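Local coordinates for pectate lyase 47 (Bacillus sp. TS-47, PDB 1VBL), which cleaves pectate by elimination as a thermostable polysaccharide lyase of family 1, binding calcium and probably depending on it, at residues F33-R38 / K59-K64; T134-V139 / R161-E166. All blocks are in the same frame, centred on the assembly; numbering follows the deposited sequence.

Contact 1: residues F33-R38 / K59-K64; sequences FVVTNR and KIIYVK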
ATOM      1  N   PHE A  33      14.637 -14.195 -15.313  1.00 20.71           N
ATOM      2  CA  PHE A  33      15.697 -13.198 -15.320  1.00 19.94           C
ATOM      3  C   PHE A  33      16.231 -12.812 -13.950  1.00 19.83           C
ATOM      4  O   PHE A  33      15.599 -13.045 -12.920  1.00 17.04           O
ATOM      5  CB  PHE A  33      15.214 -11.913 -16.005  1.00 20.48           C
ATOM      6  CG  PHE A  33      14.447 -12.141 -17.278  1.00 22.83           C
ATOM      7  CD1 PHE A  33      13.119 -12.557 -17.242  1.00 23.03           C
ATOM      8  CD2 PHE A  33      15.049 -11.934 -18.513  1.00 24.73           C
ATOM      9  CE1 PHE A  33      12.402 -12.762 -18.420  1.00 23.68           C
ATOM     10  CE2 PHE A  33      14.341 -12.135 -19.699  1.00 25.06           C
ATOM     11  CZ  PHE A  33      13.014 -12.551 -19.652  1.00 25.21           C
ATOM     12  N   VAL A  34      17.416 -12.216 -13.968  1.00 18.49           N
ATOM     13  CA  VAL A  34      18.055 -11.702 -12.767  1.00 20.29           C
ATOM     14  C   VAL A  34      18.355 -10.258 -13.154  1.00 20.09           C
ATOM     15  O   VAL A  34      19.083 -10.009 -14.119  1.00 18.12           O
ATOM     16  CB  VAL A  34      19.370 -12.433 -12.447  1.00 22.53           C
ATOM     17  CG1 VAL A  34      20.017 -11.806 -11.222  1.00 24.62           C
ATOM     18  CG2 VAL A  34      19.096 -13.913 -12.195  1.00 25.32           C
ATOM     19  N   VAL A  35      17.780  -9.309 -12.422  1.00 17.79           N
ATOM     20  CA  VAL A  35      17.986  -7.900 -12.736  1.00 18.34           C
ATOM     21  C   VAL A  35      18.655  -7.139 -11.603  1.00 18.43           C
ATOM     22  O   VAL A  35      18.435  -7.435 -10.426  1.00 17.15           O
ATOM     23  CB  VAL A  35      16.648  -7.217 -13.104  1.00 18.07           C
ATOM     24  CG1 VAL A  35      16.041  -7.908 -14.317  1.00 17.85           C
ATOM     25  CG2 VAL A  35      15.680  -7.272 -11.925  1.00 17.99           C
ATOM     26  N   THR A  36      19.469  -6.152 -11.969  1.00 17.55           N
ATOM     27  CA  THR A  36      20.201  -5.358 -10.990  1.00 17.67           C
ATOM     28  C   THR A  36      20.004  -3.843 -11.122  1.00 17.07           C
ATOM     29  O   THR A  36      20.561  -3.075 -10.338  1.00 16.43           O
ATOM     30  CB  THR A  36      21.713  -5.662 -11.076  1.00 19.89           C
ATOM     31  OG1 THR A  36      22.206  -5.266 -12.362  1.00 19.52           O
ATOM     32  CG2 THR A  36      21.967  -7.153 -10.893  1.00 19.48           C
ATOM     33  N   ASN A  37      19.222  -3.414 -12.108  1.00 17.43           N
ATOM     34  CA  ASN A  37      18.962  -1.990 -12.299  1.00 17.79           C
ATOM     35  C   ASN A  37      17.670  -1.755 -13.073  1.00 16.16           C
ATOM     36  O   ASN A  37      17.068  -2.693 -13.587  1.00 16.75           O
ATOM     37  CB  ASN A  37      20.139  -1.309 -13.013  1.00 18.98           C
ATOM     38  CG  ASN A  37      20.397  -1.880 -14.392  1.00 21.10           C
ATOM     39  OD1 ASN A  37      19.502  -1.930 -15.232  1.00 21.10           O
ATOM     40  ND2 ASN A  37      21.634  -2.305 -14.635  1.00 22.41           N
ATOM     41  N   ARG A  38      17.254  -0.495 -13.157  1.00 15.97           N
ATOM     42  CA  ARG A  38      16.020  -0.130 -13.839  1.00 16.88           C
ATOM     43  C   ARG A  38      15.901  -0.663 -15.259  1.00 17.90           C
ATOM     44  O   ARG A  38      14.882  -1.247 -15.626  1.00 17.44           O
ATOM     45  CB  ARG A  38      15.854   1.393 -13.858  1.00 15.87           C
ATOM     46  CG  ARG A  38      14.564   1.851 -14.530  1.00 16.11           C
ATOM     47  CD  ARG A  38      14.367   3.355 -14.426  1.00 18.51           C
ATOM     48  NE  ARG A  38      13.166   3.778 -15.139  1.00 19.84           N
ATOM     49  CZ  ARG A  38      13.026   3.734 -16.460  1.00 21.17           C
ATOM     50  NH1 ARG A  38      14.017   3.289 -17.224  1.00 20.68           N
ATOM     51  NH2 ARG A  38      11.889   4.122 -17.019  1.00 22.45           N
ATOM     52  N   LYS A  59       6.676 -15.203 -16.709  1.00 19.26           N
ATOM     53  CA  LYS A  59       8.049 -14.778 -16.487  1.00 17.88           C
ATOM     54  C   LYS A  59       8.381 -14.604 -15.015  1.00 17.75           C
ATOM     55  O   LYS A  59       7.543 -14.169 -14.217  1.00 15.85           O
ATOM     56  CB  LYS A  59       8.300 -13.462 -17.232  1.00 18.12           C
ATOM     57  CG  LYS A  59       7.284 -12.371 -16.905  1.00 17.56           C
ATOM     58  CD  LYS A  59       7.233 -11.306 -17.990  1.00 18.18           C
ATOM     59  CE  LYS A  59       5.994 -10.435 -17.843  1.00 17.29           C
ATOM     60  NZ  LYS A  59       4.731 -11.236 -17.852  1.00 15.90           N
ATOM     61  N   ILE A  60       9.613 -14.954 -14.667  1.00 16.69           N
ATOM     62  CA  ILE A  60      10.098 -14.824 -13.304  1.00 17.02           C
ATOM     63  C   ILE A  60      11.240 -13.828 -13.333  1.00 17.77           C
ATOM     64  O   ILE A  60      12.166 -13.947 -14.139  1.00 17.14           O
ATOM     65  CB  ILE A  60      10.614 -16.158 -12.747  1.00 16.77           C
ATOM     66  CG1 ILE A  60       9.463 -17.157 -12.649  1.00 17.70           C
ATOM     67  CG2 ILE A  60      11.255 -15.936 -11.375  1.00 17.26           C
ATOM     68  CD1 ILE A  60       9.887 -18.550 -12.229  1.00 20.58           C
ATOM     69  N   ILE A  61      11.165 -12.842 -12.452  1.00 17.18           N
ATOM     70  CA  ILE A  61      12.178 -11.809 -12.386  1.00 17.05           C
ATOM     71  C   ILE A  61      12.749 -11.693 -10.981  1.00 16.89           C
ATOM     72  O   ILE A  61      12.051 -11.301 -10.046  1.00 15.24           O
ATOM     73  CB  ILE A  61      11.589 -10.457 -12.819  1.00 17.63           C
ATOM     74  CG1 ILE A  61      11.052 -10.577 -14.251  1.00 18.48           C
ATOM     75  CG2 ILE A  61      12.646  -9.369 -12.713  1.00 18.70           C
ATOM     76  CD1 ILE A  61      10.361  -9.342 -14.768  1.00 21.28           C
ATOM     77  N   TYR A  62      14.023 -12.049 -10.844  1.00 15.41           N
ATOM     78  CA  TYR A  62      14.712 -11.987  -9.564  1.00 16.64           C
ATOM     79  C   TYR A  62      15.413 -10.650  -9.421  1.00 17.28           C
ATOM     80  O   TYR A  62      16.205 -10.261 -10.279  1.00 17.81           O
ATOM     81  CB  TYR A  62      15.740 -13.115  -9.454  1.00 16.15           C
ATOM     82  CG  TYR A  62      15.119 -14.481  -9.282  1.00 18.06           C
ATOM     83  CD1 TYR A  62      14.468 -14.824  -8.097  1.00 18.25           C
ATOM     84  CD2 TYR A  62      15.175 -15.428 -10.304  1.00 16.87           C
ATOM     85  CE1 TYR A  62      13.890 -16.079  -7.930  1.00 19.45           C
ATOM     86  CE2 TYR A  62      14.599 -16.689 -10.147  1.00 19.38           C
ATOM     87  CZ  TYR A  62      13.959 -17.007  -8.959  1.00 20.47           C
ATOM     88  OH  TYR A  62      13.387 -18.250  -8.796  1.00 22.21           O
ATOM     89  N   VAL A  63      15.109  -9.949  -8.335  1.00 15.74           N
ATOM     90  CA  VAL A  63      15.713  -8.655  -8.063  1.00 16.79           C
ATOM     91  C   VAL A  63      16.920  -8.842  -7.154  1.00 16.58           C
ATOM     92  O   VAL A  63      16.783  -9.262  -6.001  1.00 14.62           O
ATOM     93  CB  VAL A  63      14.710  -7.705  -7.371  1.00 16.79           C
ATOM     94  CG1 VAL A  63      15.390  -6.386  -7.024  1.00 15.73           C
ATOM     95  CG2 VAL A  63      13.515  -7.463  -8.282  1.00 17.61           C
ATOM     96  N   LYS A  64      18.106  -8.544  -7.677  1.00 17.06           N
ATOM     97  CA  LYS A  64      19.322  -8.680  -6.885  1.00 19.34           C
ATOM     98  C   LYS A  64      19.902  -7.325  -6.514  1.00 18.61           C
ATOM     99  O   LYS A  64      20.170  -6.498  -7.382  1.00 17.83           O
ATOM    100  CB  LYS A  64      20.381  -9.489  -7.639  1.00 21.89           C
ATOM    101  CG  LYS A  64      21.646  -9.702  -6.816  1.00 26.42           C
ATOM    102  CD  LYS A  64      22.678 -10.537  -7.541  1.00 32.14           C
ATOM    103  CE  LYS A  64      23.915 -10.749  -6.673  1.00 34.39           C
ATOM    104  NZ  LYS A  64      24.944 -11.593  -7.349  1.00 38.56           N
TER
HETATM  105  O   HOH W   1      21.902  -4.027  -7.758  1.00 33.84           O

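Contact 2: residues T134-V139 / R161-E166; sequences TSIIGV and RNIEFE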
ATOM      1  N   THR A 134       3.297 -12.832 -13.879  1.00 14.34           N
ATOM      2  CA  THR A 134       4.627 -12.385 -13.523  1.00 14.58           C
ATOM      3  C   THR A 134       4.922 -12.615 -12.049  1.00 14.72           C
ATOM      4  O   THR A 134       4.054 -12.439 -11.195  1.00 14.08           O
ATOM      5  CB  THR A 134       4.797 -10.869 -13.803  1.00 15.95           C
ATOM      6  OG1 THR A 134       4.425 -10.582 -15.157  1.00 15.38           O
ATOM      7  CG2 THR A 134       6.247 -10.442 -13.573  1.00 14.76           C
ATOM      8  N   SER A 135       6.148 -13.031 -11.766  1.00 14.19           N
ATOM      9  CA  SER A 135       6.597 -13.220 -10.398  1.00 15.23           C
ATOM     10  C   SER A 135       7.856 -12.374 -10.269  1.00 14.40           C
ATOM     11  O   SER A 135       8.831 -12.594 -10.985  1.00 15.58           O
ATOM     12  CB  SER A 135       6.936 -14.689 -10.102  1.00 16.53           C
ATOM     13  OG  SER A 135       5.766 -15.473  -9.921  1.00 15.87           O
ATOM     14  N   ILE A 136       7.813 -11.380  -9.390  1.00 13.04           N
ATOM     15  CA  ILE A 136       8.970 -10.529  -9.147  1.00 12.91           C
ATOM     16  C   ILE A 136       9.396 -10.921  -7.742  1.00 13.50           C
ATOM     17  O   ILE A 136       8.671 -10.688  -6.767  1.00 12.00           O
ATOM     18  CB  ILE A 136       8.605  -9.031  -9.222  1.00 13.55           C
ATOM     19  CG1 ILE A 136       8.026  -8.719 -10.607  1.00 13.65           C
ATOM     20  CG2 ILE A 136       9.847  -8.180  -8.967  1.00 13.48           C
ATOM     21  CD1 ILE A 136       7.651  -7.263 -10.829  1.00 16.92           C
ATOM     22  N   ILE A 137      10.572 -11.535  -7.659  1.00 13.19           N
ATOM     23  CA  ILE A 137      11.097 -12.054  -6.403  1.00 14.03           C
ATOM     24  C   ILE A 137      12.471 -11.516  -6.038  1.00 14.39           C
ATOM     25  O   ILE A 137      13.407 -11.594  -6.833  1.00 15.15           O
ATOM     26  CB  ILE A 137      11.210 -13.597  -6.481  1.00 15.08           C
ATOM     27  CG1 ILE A 137       9.879 -14.201  -6.943  1.00 16.66           C
ATOM     28  CG2 ILE A 137      11.653 -14.160  -5.142  1.00 15.18           C
ATOM     29  CD1 ILE A 137       8.699 -13.895  -6.051  1.00 18.28           C
ATOM     30  N   GLY A 138      12.593 -10.991  -4.822  1.00 13.89           N
ATOM     31  CA  GLY A 138      13.867 -10.465  -4.380  1.00 12.74           C
ATOM     32  C   GLY A 138      14.834 -11.581  -4.025  1.00 14.62           C
ATOM     33  O   GLY A 138      14.428 -12.645  -3.545  1.00 13.30           O
ATOM     34  N   VAL A 139      16.119 -11.344  -4.268  1.00 14.19           N
ATOM     35  CA  VAL A 139      17.148 -12.328  -3.961  1.00 16.15           C
ATOM     36  C   VAL A 139      17.741 -12.093  -2.575  1.00 16.42           C
ATOM     37  O   VAL A 139      18.089 -10.968  -2.219  1.00 16.22           O
ATOM     38  CB  VAL A 139      18.304 -12.275  -4.996  1.00 17.26           C
ATOM     39  CG1 VAL A 139      19.431 -13.207  -4.571  1.00 17.61           C
ATOM     40  CG2 VAL A 139      17.787 -12.656  -6.373  1.00 15.89           C
ATOM     41  N   ARG A 161       7.361 -10.834  -4.075  1.00 10.96           N
ATOM     42  CA  ARG A 161       7.850 -11.290  -2.779  1.00 10.75           C
ATOM     43  C   ARG A 161       9.311 -10.977  -2.486  1.00 11.44           C
ATOM     44  O   ARG A 161      10.120 -10.769  -3.392  1.00 11.32           O
ATOM     45  CB  ARG A 161       7.686 -12.810  -2.655  1.00 10.69           C
ATOM     46  CG  ARG A 161       6.306 -13.364  -2.980  1.00 11.40           C
ATOM     47  CD  ARG A 161       6.316 -14.888  -2.904  1.00 12.53           C
ATOM     48  NE  ARG A 161       6.363 -15.386  -1.530  1.00 13.64           N
ATOM     49  CZ  ARG A 161       6.617 -16.651  -1.200  1.00 16.11           C
ATOM     50  NH1 ARG A 161       6.863 -17.552  -2.145  1.00 13.99           N
ATOM     51  NH2 ARG A 161       6.599 -17.025   0.075  1.00 12.26           N
ATOM     52  N   ASN A 162       9.622 -10.965  -1.194  1.00 12.74           N
ATOM     53  CA  ASN A 162      10.972 -10.768  -0.680  1.00 11.31           C
ATOM     54  C   ASN A 162      11.721  -9.502  -1.081  1.00 12.43           C
ATOM     55  O   ASN A 162      12.937  -9.533  -1.279  1.00 11.44           O
ATOM     56  CB  ASN A 162      11.807 -11.997  -1.039  1.00 14.13           C
ATOM     57  CG  ASN A 162      12.983 -12.192  -0.110  1.00 13.01           C
ATOM     58  OD1 ASN A 162      12.861 -12.017   1.102  1.00 14.51           O
ATOM     59  ND2 ASN A 162      14.123 -12.569  -0.667  1.00 14.03           N
ATOM     60  N   ILE A 163      11.009  -8.384  -1.177  1.00 11.07           N
ATOM     61  CA  ILE A 163      11.650  -7.131  -1.545  1.00 10.90           C
ATOM     62  C   ILE A 163      11.366  -6.034  -0.521  1.00 11.73           C
ATOM     63  O   ILE A 163      10.278  -5.968   0.047  1.00  9.51           O
ATOM     64  CB  ILE A 163      11.162  -6.650  -2.933  1.00 12.41           C
ATOM     65  CG1 ILE A 163      11.616  -7.639  -4.011  1.00 12.93           C
ATOM     66  CG2 ILE A 163      11.684  -5.250  -3.222  1.00 10.89           C
ATOM     67  CD1 ILE A 163      10.964  -7.409  -5.361  1.00 15.02           C
ATOM     68  N   GLU A 164      12.366  -5.195  -0.268  1.00 11.80           N
ATOM     69  CA  GLU A 164      12.193  -4.078   0.642  1.00 14.04           C
ATOM     70  C   GLU A 164      11.943  -2.858  -0.233  1.00 13.36           C
ATOM     71  O   GLU A 164      12.827  -2.425  -0.982  1.00 13.55           O
ATOM     72  CB  GLU A 164      13.440  -3.837   1.492  1.00 14.52           C
ATOM     73  CG  GLU A 164      13.312  -2.582   2.346  1.00 20.08           C
ATOM     74  CD  GLU A 164      14.591  -2.218   3.072  1.00 24.13           C
ATOM     75  OE1 GLU A 164      14.994  -2.961   3.988  1.00 27.39           O
ATOM     76  OE2 GLU A 164      15.192  -1.184   2.720  1.00 27.05           O
ATOM     77  N   PHE A 165      10.735  -2.319  -0.143  1.00 13.26           N
ATOM     78  CA  PHE A 165      10.359  -1.150  -0.926  1.00 12.71           C
ATOM     79  C   PHE A 165      10.508   0.138  -0.141  1.00 12.78           C
ATOM     80  O   PHE A 165       9.884   0.303   0.909  1.00 13.44           O
ATOM     81  CB  PHE A 165       8.894  -1.225  -1.379  1.00 12.49           C
ATOM     82  CG  PHE A 165       8.612  -2.295  -2.387  1.00 12.35           C
ATOM     83  CD1 PHE A 165       8.343  -3.602  -1.983  1.00 12.10           C
ATOM     84  CD2 PHE A 165       8.599  -1.993  -3.745  1.00 11.13           C
ATOM     85  CE1 PHE A 165       8.059  -4.594  -2.923  1.00 12.18           C
ATOM     86  CE2 PHE A 165       8.320  -2.977  -4.694  1.00 11.74           C
ATOM     87  CZ  PHE A 165       8.049  -4.279  -4.284  1.00 12.67           C
ATOM     88  N   GLU A 166      11.340   1.048  -0.630  1.00 11.24           N
ATOM     89  CA  GLU A 166      11.458   2.344   0.025  1.00 13.66           C
ATOM     90  C   GLU A 166      10.442   3.181  -0.749  1.00 13.61           C
ATOM     91  O   GLU A 166      10.582   3.365  -1.961  1.00 14.47           O
ATOM     92  CB  GLU A 166      12.851   2.949  -0.144  1.00 14.50           C
ATOM     93  CG  GLU A 166      13.005   4.264   0.612  1.00 15.74           C
ATOM     94  CD  GLU A 166      14.323   4.959   0.330  1.00 19.47           C
ATOM     95  OE1 GLU A 166      14.521   5.419  -0.814  1.00 19.82           O
ATOM     96  OE2 GLU A 166      15.157   5.044   1.255  1.00 21.12           O
TER

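Contact 1: residues F33-R38 / K59-K64
F33 and V35 pair in parallel with I61 and V63, and V34 with Y62, through four backbone bonds. Strands 32-35 and 59-63 thus form a parallel pair at the N-terminal end of the beta-helix, with helix 38-44 in the connection between them. The bonds F33 N to I60 O, Y62 N to F33 O, V35 N to Y62 O and K64 N to V35 O span 2.7 to 3.0 Å. All are close to straight, the last at 173°. V34 CA adds a CA-H...O contact to Y62 O, so one carbonyl takes a conventional bond and this weaker one. Beyond the ladder, a water lies within hydrogen-bonding distance of K64 O (3.0 Å) and T36 O. A chi1 of -60° turns V35 CG1 anti to the carbonyl carbon and leaves CG2 between that carbon and the backbone N, where it meets I61 CG2 at 3.8 Å. F33 brings CD1 to 4.1 Å from I61 CG1; A44 of helix 38-44 packs against all three residues. The polar ends of Y62, K59 and T36 are bonded outside the pair: Y62 OH to G4 N and E2 OE2, K59 NZ to N55 O, V57 O and T134 OG1, T36 OG1 to E40. Main-chain polarity therefore holds the strands together, whereas side chains on the face of F33, V35, I61 and V63 add hydrocarbon contact.

Contact 2: residues T134-V139 / R161-E166
In the right-handed parallel beta-helix of the pectate lyases, this contact lies where strand 156-161 ends and the chain bends at N162 toward strand 164-166, beside the end of strand 134-138 one coil earlier. The left-handed backbone of N162 (phi 57°) marks the bend. Parallel pairing is brief: R161 N gives to I136 O at 3.0 Å, and G138 N to R161 O at 2.9 Å. Past the single bridge, the N162 side chain supplies the next bond, ND2 to G138 O at 2.9 Å. With CG anti to the backbone N (chi1 -156°), G138 O falls nearly in the amide plane and the N-H...O angle is 170°, although ND2 stands above the carbonyl plane. ND2 also bonds G140 O, and OD1 takes G413 N. A leucine in its place would probably leave G138 O and G140 O without their amide donor and G413 N without its acceptor. I137 and R161 run side by side, I137 CD1 resting 3.7 Å from R161 CB, before the arginine bends at chi3 and its guanidinium forms salt bridges with D203 and E6. I163 CD1 meets I136 CG2 at 3.9 Å. As G138 has no side chain, I163 CG1 comes within 3.6 Å of G138 N, and N162 O makes a CA-H...O contact of 3.4 Å with G138 CA.

Contacts 1 and 2 follow one another along the chain, and their centres lie about 9 Å apart. Strands 59-63 and 134-138 are neighbours and join them: I61 N lies 2.8 Å from S135 O, a probable hydrogen bond, and V63 O and V139 N make another. Contact 1 is partly buried, with V34, T36 and K64 exposed and the centre about 22 Å from that of the chain; contact 2 is buried, its centre about 14 Å out. The chemistry follows the place: 33-38 / 59-64 is a regular backbone ladder beside a helix, while 134-139 / 161-166 has a single bridge supplemented by an asparagine amide at the turn. Both lie away from the calcium site.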